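Local atomic coordinates of ubiquitin-conjugating enzyme E2, putative (Trypanosoma cruzi, PDB entry 4DS2), a protein that probably acts as a ubiquitin-conjugating enzyme (E2), carrying activated ubiquitin as a thioester on a cysteine and passing it on to substrates. Residues K18-E23 against F42-D47; P97-E102 against D129-Q134. All coordinates share one frame; numbering follows the deposited sequence.

Interaction 1: K18-E23 against F42-D47; sequences KLLLEE and FSVDTD
Val44 sets its branched side chain against two neighbouring leucines of the helix, Leu20 and Leu21, and the contact rests on these three residues. Val44 points at the helix with CG1 anti to its backbone N (chi1 175°), which gives each methyl a different leucine: CG2 lies 3.8 Å from Leu20 CD2, while CG1 is 4.1 Å from Leu21 CD2. That same Leu21 methyl also approaches Val44 CB at 3.9 Å, so it rests against both the branch point and one methyl. A valine suits a strand, and its short, rigid fork fits between longer, flexible leucines.

The inner side is the closed one. Leu20 is buried, heads directly for the strand and continues onto Trp52 of the next strand, while Leu17 and Val24 of the same helix also touch Val44. Leu21 is exposed; its first bond points neither at the strand nor from it, CD2 at the end reaches Val44, and this side of the contact faces solvent. Ser43 and Asp45 point away from the helix, in keeping with the alternation along a strand. An amphipathic N-terminal helix laid against the edge strand of an antiparallel sheet is characteristic of the E2 (UBC) fold.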
loop_
_atom_site.group_PDB
_atom_site.type_symbol
_atom_site.label_atom_id
_atom_site.label_comp_id
_atom_site.label_asym_id
_atom_site.label_seq_id
_atom_site.Cartn_x
_atom_site.Cartn_y
_atom_site.Cartn_z
ATOM N N LYS A 18 4.649 -16.464 4.330
ATOM C CA LYS A 18 3.772 -17.634 4.508
ATOM C C LYS A 18 2.408 -17.216 5.038
ATOM O O LYS A 18 1.381 -17.782 4.649
ATOM C CB LYS A 18 4.399 -18.636 5.474
ATOM C CG LYS A 18 5.699 -19.240 4.987
ATOM C CD LYS A 18 6.306 -20.237 5.984
ATOM C CE LYS A 18 7.661 -20.801 5.534
ATOM N NZ LYS A 18 7.767 -22.315 5.577
ATOM N N LEU A 19 2.393 -16.225 5.933
ATOM C CA LEU A 19 1.119 -15.775 6.551
ATOM C C LEU A 19 0.289 -14.971 5.550
ATOM O O LEU A 19 -0.919 -15.158 5.492
ATOM C CB LEU A 19 1.331 -14.984 7.856
ATOM C CG LEU A 19 1.225 -15.826 9.156
ATOM C CD1 LEU A 19 1.684 -15.053 10.386
ATOM C CD2 LEU A 19 -0.175 -16.363 9.425
ATOM N N LEU A 20 0.944 -14.110 4.755
ATOM C CA LEU A 20 0.243 -13.360 3.706
ATOM C C LEU A 20 -0.380 -14.279 2.642
ATOM O O LEU A 20 -1.505 -14.069 2.227
ATOM C CB LEU A 20 1.178 -12.376 3.025
ATOM C CG LEU A 20 0.529 -11.523 1.927
ATOM C CD1 LEU A 20 -0.647 -10.715 2.443
ATOM C CD2 LEU A 20 1.578 -10.585 1.334
ATOM N N LEU A 21 0.380 -15.286 2.208
ATOM C CA LEU A 21 -0.041 -16.244 1.183
ATOM C C LEU A 21 -1.237 -17.052 1.631
ATOM O O LEU A 21 -2.152 -17.303 0.863
ATOM C CB LEU A 21 1.125 -17.191 0.855
ATOM C CG LEU A 21 2.312 -16.548 0.117
ATOM C CD1 LEU A 21 3.416 -17.577 0.025
ATOM C CD2 LEU A 21 1.925 -16.023 -1.265
ATOM N N GLU A 22 -1.220 -17.434 2.899
ATOM C CA GLU A 22 -2.357 -18.085 3.514
ATOM C C GLU A 22 -3.639 -17.216 3.516
ATOM O O GLU A 22 -4.754 -17.715 3.245
ATOM C CB GLU A 22 -1.948 -18.538 4.914
ATOM C CG GLU A 22 -0.868 -19.632 4.877
ATOM C CD GLU A 22 -0.544 -20.249 6.234
ATOM O OE1 GLU A 22 -1.070 -19.769 7.263
ATOM O OE2 GLU A 22 0.236 -21.229 6.270
ATOM N N GLU A 23 -3.479 -15.917 3.769
ATOM C CA GLU A 23 -4.611 -14.976 3.798
ATOM C C GLU A 23 -5.135 -14.591 2.423
ATOM O O GLU A 23 -6.338 -14.444 2.240
ATOM C CB GLU A 23 -4.210 -13.679 4.469
ATOM C CG GLU A 23 -3.837 -13.782 5.934
ATOM C CD GLU A 23 -2.994 -12.580 6.365
ATOM O OE1 GLU A 23 -2.138 -12.756 7.270
ATOM O OE2 GLU A 23 -3.190 -11.458 5.785
ATOM N N PHE A 42 -4.558 -9.890 -4.501
ATOM C CA PHE A 42 -4.875 -11.145 -5.225
ATOM C C PHE A 42 -3.683 -11.867 -5.927
ATOM O O PHE A 42 -3.857 -12.966 -6.454
ATOM C CB PHE A 42 -6.004 -10.908 -6.235
ATOM C CG PHE A 42 -5.605 -10.067 -7.422
ATOM C CD1 PHE A 42 -5.662 -8.679 -7.359
ATOM C CD2 PHE A 42 -5.176 -10.671 -8.611
ATOM C CE1 PHE A 42 -5.278 -7.896 -8.449
ATOM C CE2 PHE A 42 -4.800 -9.901 -9.705
ATOM C CZ PHE A 42 -4.848 -8.511 -9.622
ATOM N N SER A 43 -2.494 -11.257 -5.940
ATOM C CA SER A 43 -1.271 -11.930 -6.362
ATOM C C SER A 43 -0.083 -11.432 -5.554
ATOM O O SER A 43 0.062 -10.246 -5.312
ATOM C CB SER A 43 -1.022 -11.730 -7.857
ATOM O OG SER A 43 0.357 -11.834 -8.159
ATOM N N VAL A 44 0.780 -12.359 -5.158
ATOM C CA VAL A 44 2.012 -12.068 -4.428
ATOM C C VAL A 44 3.146 -12.852 -5.072
ATOM O O VAL A 44 3.258 -14.048 -4.875
ATOM C CB VAL A 44 1.914 -12.511 -2.938
ATOM C CG1 VAL A 44 3.245 -12.303 -2.236
ATOM C CG2 VAL A 44 0.804 -11.782 -2.199
ATOM N N ASP A 45 3.967 -12.198 -5.874
ATOM C CA ASP A 45 5.202 -12.814 -6.408
ATOM C C ASP A 45 6.369 -12.239 -5.530
ATOM O O ASP A 45 6.161 -11.251 -4.812
ATOM C CB ASP A 45 5.326 -12.544 -7.946
ATOM C CG ASP A 45 4.206 -13.306 -8.828
ATOM O OD1 ASP A 45 3.790 -14.457 -8.548
ATOM O OD2 ASP A 45 3.725 -12.754 -9.839
ATOM N N THR A 46 7.558 -12.848 -5.534
ATOM C CA THR A 46 8.733 -12.254 -4.836
ATOM C C THR A 46 9.920 -12.148 -5.789
ATOM O O THR A 46 9.885 -12.672 -6.912
ATOM C CB THR A 46 9.257 -13.095 -3.666
ATOM O OG1 THR A 46 9.923 -14.249 -4.201
ATOM C CG2 THR A 46 8.183 -13.545 -2.709
ATOM N N ASP A 47 10.975 -11.491 -5.326
ATOM C CA ASP A 47 12.193 -11.305 -6.101
ATOM C C ASP A 47 13.285 -11.184 -5.042
ATOM O O ASP A 47 13.696 -10.058 -4.705
ATOM C CB ASP A 47 12.080 -10.013 -6.912
ATOM C CG ASP A 47 13.401 -9.578 -7.529
ATOM O OD1 ASP A 47 14.354 -10.372 -7.582
ATOM O OD2 ASP A 47 13.470 -8.419 -7.986
#

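Interaction 2: P97-E102 against D129-Q134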
loop_
_atom_site.group_PDB
_atom_site.type_symbol
_atom_site.label_atom_id
_atom_site.label_comp_id
_atom_site.label_asym_id
_atom_site.label_seq_id
_atom_site.Cartn_x
_atom_site.Cartn_y
_atom_site.Cartn_z
ATOM N N PRO A 97 -2.523 12.791 -2.753
ATOM C CA PRO A 97 -1.691 13.599 -1.846
ATOM C C PRO A 97 -0.615 12.790 -1.097
ATOM O O PRO A 97 0.371 13.360 -0.623
ATOM C CB PRO A 97 -2.703 14.130 -0.821
ATOM C CG PRO A 97 -4.072 13.687 -1.268
ATOM C CD PRO A 97 -3.879 12.565 -2.203
ATOM N N LEU A 98 -0.825 11.476 -0.991
ATOM C CA LEU A 98 0.031 10.618 -0.137
ATOM C C LEU A 98 1.155 9.867 -0.960
ATOM O O LEU A 98 2.127 9.327 -0.398
ATOM C CB LEU A 98 -0.862 9.691 0.738
ATOM C CG LEU A 98 -1.907 10.304 1.722
ATOM C CD1 LEU A 98 -2.949 9.258 2.124
ATOM C CD2 LEU A 98 -1.283 10.896 2.974
ATOM N N VAL A 99 1.055 9.938 -2.292
ATOM C CA VAL A 99 1.992 9.269 -3.208
ATOM C C VAL A 99 2.705 10.264 -4.155
ATOM O O VAL A 99 2.077 11.152 -4.718
ATOM C CB VAL A 99 1.253 8.231 -4.084
ATOM C CG1 VAL A 99 2.268 7.429 -4.912
ATOM C CG2 VAL A 99 0.362 7.337 -3.223
ATOM N N THR A 100 4.012 10.090 -4.336
ATOM C CA THR A 100 4.789 10.936 -5.261
ATOM C C THR A 100 4.675 10.432 -6.728
ATOM O O THR A 100 4.089 9.372 -6.984
ATOM C CB THR A 100 6.288 11.028 -4.851
ATOM O OG1 THR A 100 6.978 9.828 -5.239
ATOM C CG2 THR A 100 6.449 11.239 -3.364
ATOM N N GLY A 101 5.218 11.190 -7.688
ATOM C CA GLY A 101 5.338 10.686 -9.054
ATOM C C GLY A 101 6.302 9.490 -9.219
ATOM O O GLY A 101 6.316 8.837 -10.264
ATOM N N GLU A 102 7.118 9.207 -8.198
ATOM C CA GLU A 102 8.009 8.028 -8.190
ATOM C C GLU A 102 7.280 6.773 -7.658
ATOM O O GLU A 102 7.744 5.649 -7.865
ATOM C CB GLU A 102 9.309 8.295 -7.404
ATOM C CG GLU A 102 10.360 8.983 -8.254
ATOM C CD GLU A 102 11.659 9.334 -7.531
ATOM O OE1 GLU A 102 11.764 9.082 -6.304
ATOM O OE2 GLU A 102 12.580 9.873 -8.216
ATOM N N ASP A 129 -5.462 0.992 2.734
ATOM C CA ASP A 129 -6.587 1.674 3.324
ATOM C C ASP A 129 -6.354 3.187 3.435
ATOM O O ASP A 129 -7.254 4.013 3.195
ATOM C CB ASP A 129 -6.859 1.101 4.716
ATOM C CG ASP A 129 -7.805 1.972 5.518
ATOM O OD1 ASP A 129 -8.978 2.174 5.069
ATOM O OD2 ASP A 129 -7.366 2.463 6.586
ATOM N N ARG A 130 -5.165 3.542 3.855
ATOM C CA ARG A 130 -4.831 4.943 4.045
ATOM C C ARG A 130 -4.941 5.708 2.737
ATOM O O ARG A 130 -5.510 6.777 2.680
ATOM C CB ARG A 130 -3.431 5.056 4.660
ATOM C CG ARG A 130 -2.875 6.442 4.744
ATOM C CD ARG A 130 -3.729 7.351 5.567
ATOM N NE ARG A 130 -3.098 8.659 5.622
ATOM C CZ ARG A 130 -3.697 9.765 6.060
ATOM N NH1 ARG A 130 -4.959 9.729 6.483
ATOM N NH2 ARG A 130 -3.027 10.915 6.081
ATOM N N VAL A 131 -4.387 5.135 1.678
ATOM C CA VAL A 131 -4.312 5.821 0.392
ATOM C C VAL A 131 -5.611 5.762 -0.429
ATOM O O VAL A 131 -6.062 6.778 -0.993
ATOM C CB VAL A 131 -3.138 5.268 -0.394
ATOM C CG1 VAL A 131 -3.123 5.823 -1.824
ATOM C CG2 VAL A 131 -1.860 5.628 0.368
ATOM N N PHE A 132 -6.226 4.582 -0.474
ATOM C CA PHE A 132 -7.436 4.383 -1.264
ATOM C C PHE A 132 -8.721 4.851 -0.562
ATOM O O PHE A 132 -9.723 5.187 -1.229
ATOM C CB PHE A 132 -7.563 2.890 -1.616
ATOM C CG PHE A 132 -6.568 2.398 -2.635
ATOM C CD1 PHE A 132 -6.018 3.253 -3.605
ATOM C CD2 PHE A 132 -6.231 1.054 -2.673
ATOM C CE1 PHE A 132 -5.145 2.788 -4.553
ATOM C CE2 PHE A 132 -5.360 0.579 -3.637
ATOM C CZ PHE A 132 -4.820 1.450 -4.578
ATOM N N SER A 133 -8.697 4.821 0.777
ATOM C CA SER A 133 -9.900 5.000 1.589
ATOM C C SER A 133 -9.863 6.104 2.626
ATOM O O SER A 133 -10.878 6.742 2.828
ATOM C CB SER A 133 -10.296 3.686 2.226
ATOM O OG SER A 133 -10.994 2.932 1.259
ATOM N N GLN A 134 -8.729 6.356 3.277
ATOM C CA GLN A 134 -8.715 7.374 4.312
ATOM C C GLN A 134 -7.923 8.590 3.893
ATOM O O GLN A 134 -7.406 9.309 4.730
ATOM C CB GLN A 134 -8.166 6.831 5.635
ATOM C CG GLN A 134 -8.825 5.545 6.152
ATOM C CD GLN A 134 -10.334 5.654 6.472
ATOM O OE1 GLN A 134 -10.895 6.751 6.593
ATOM N NE2 GLN A 134 -10.985 4.493 6.654
#
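Both methyls of Leu98 lie on one side of the Arg130 guanidinium, CD1 3.6 Å from NE and CD2 3.6 Å from NH2, and the two side chains cross at about a right angle. The leucine meets the guanidinium obliquely and supplies only apolar packing. Arg130 leaves the helix with CG anti to its backbone N and then bends at chi2 (60°), a kink that carries the guanidinium across the end of Leu98. The charge is met elsewhere: NH2 forms a salt bridge with Asp141, and NH1 donates to Ser137 O. An arginine suits this buried place because its long apolar stem can pack while its flat end joins the helix to the chain beyond it. Leu98 CD1 also reaches Val131, 4.2 Å from its CG2.

This loop belongs to the part of the E2 fold that leads from strand 87-90 toward helix 108-111, just before which, judging by related E2s, the catalytic cysteine probably lies; helix 120-132 packs against the loop. Next comes Val99, whose CG2 lies 4.0 Å from Val131 CG1; Phe90 and Met109 continue this apolar layer, touching Val99 and Val131 respectively. Farther along, where the loop draws away from the helix, Thr100 OG1 accepts from Glu102 N at 3.0 Å (142° at the hydrogen), an ST turn, and also bonds Gly104 N, so one hydroxyl oxygen accepts from two backbone N-H groups.

Overall arrangement
Interactions 1 and 2 lie on opposite sides of the chain's centre, with their own centres 22 Å apart and their nearest atoms about 10 Å apart, so they do not touch. Helix 120-132 takes part near both: its last turn carries the helical side of interaction 2, whereas Ser121 and Lys125, nearer its start, make weak polar contacts with Glu23 in 18-23. The two contacts also differ in depth, interaction 1 being only partly buried and interaction 2 fully so. By family resemblance, the loop of 97-102 leads toward the probable catalytic cysteine, while interaction 1 belongs to the N-terminal helix and the edge strand, on the far side of the domain.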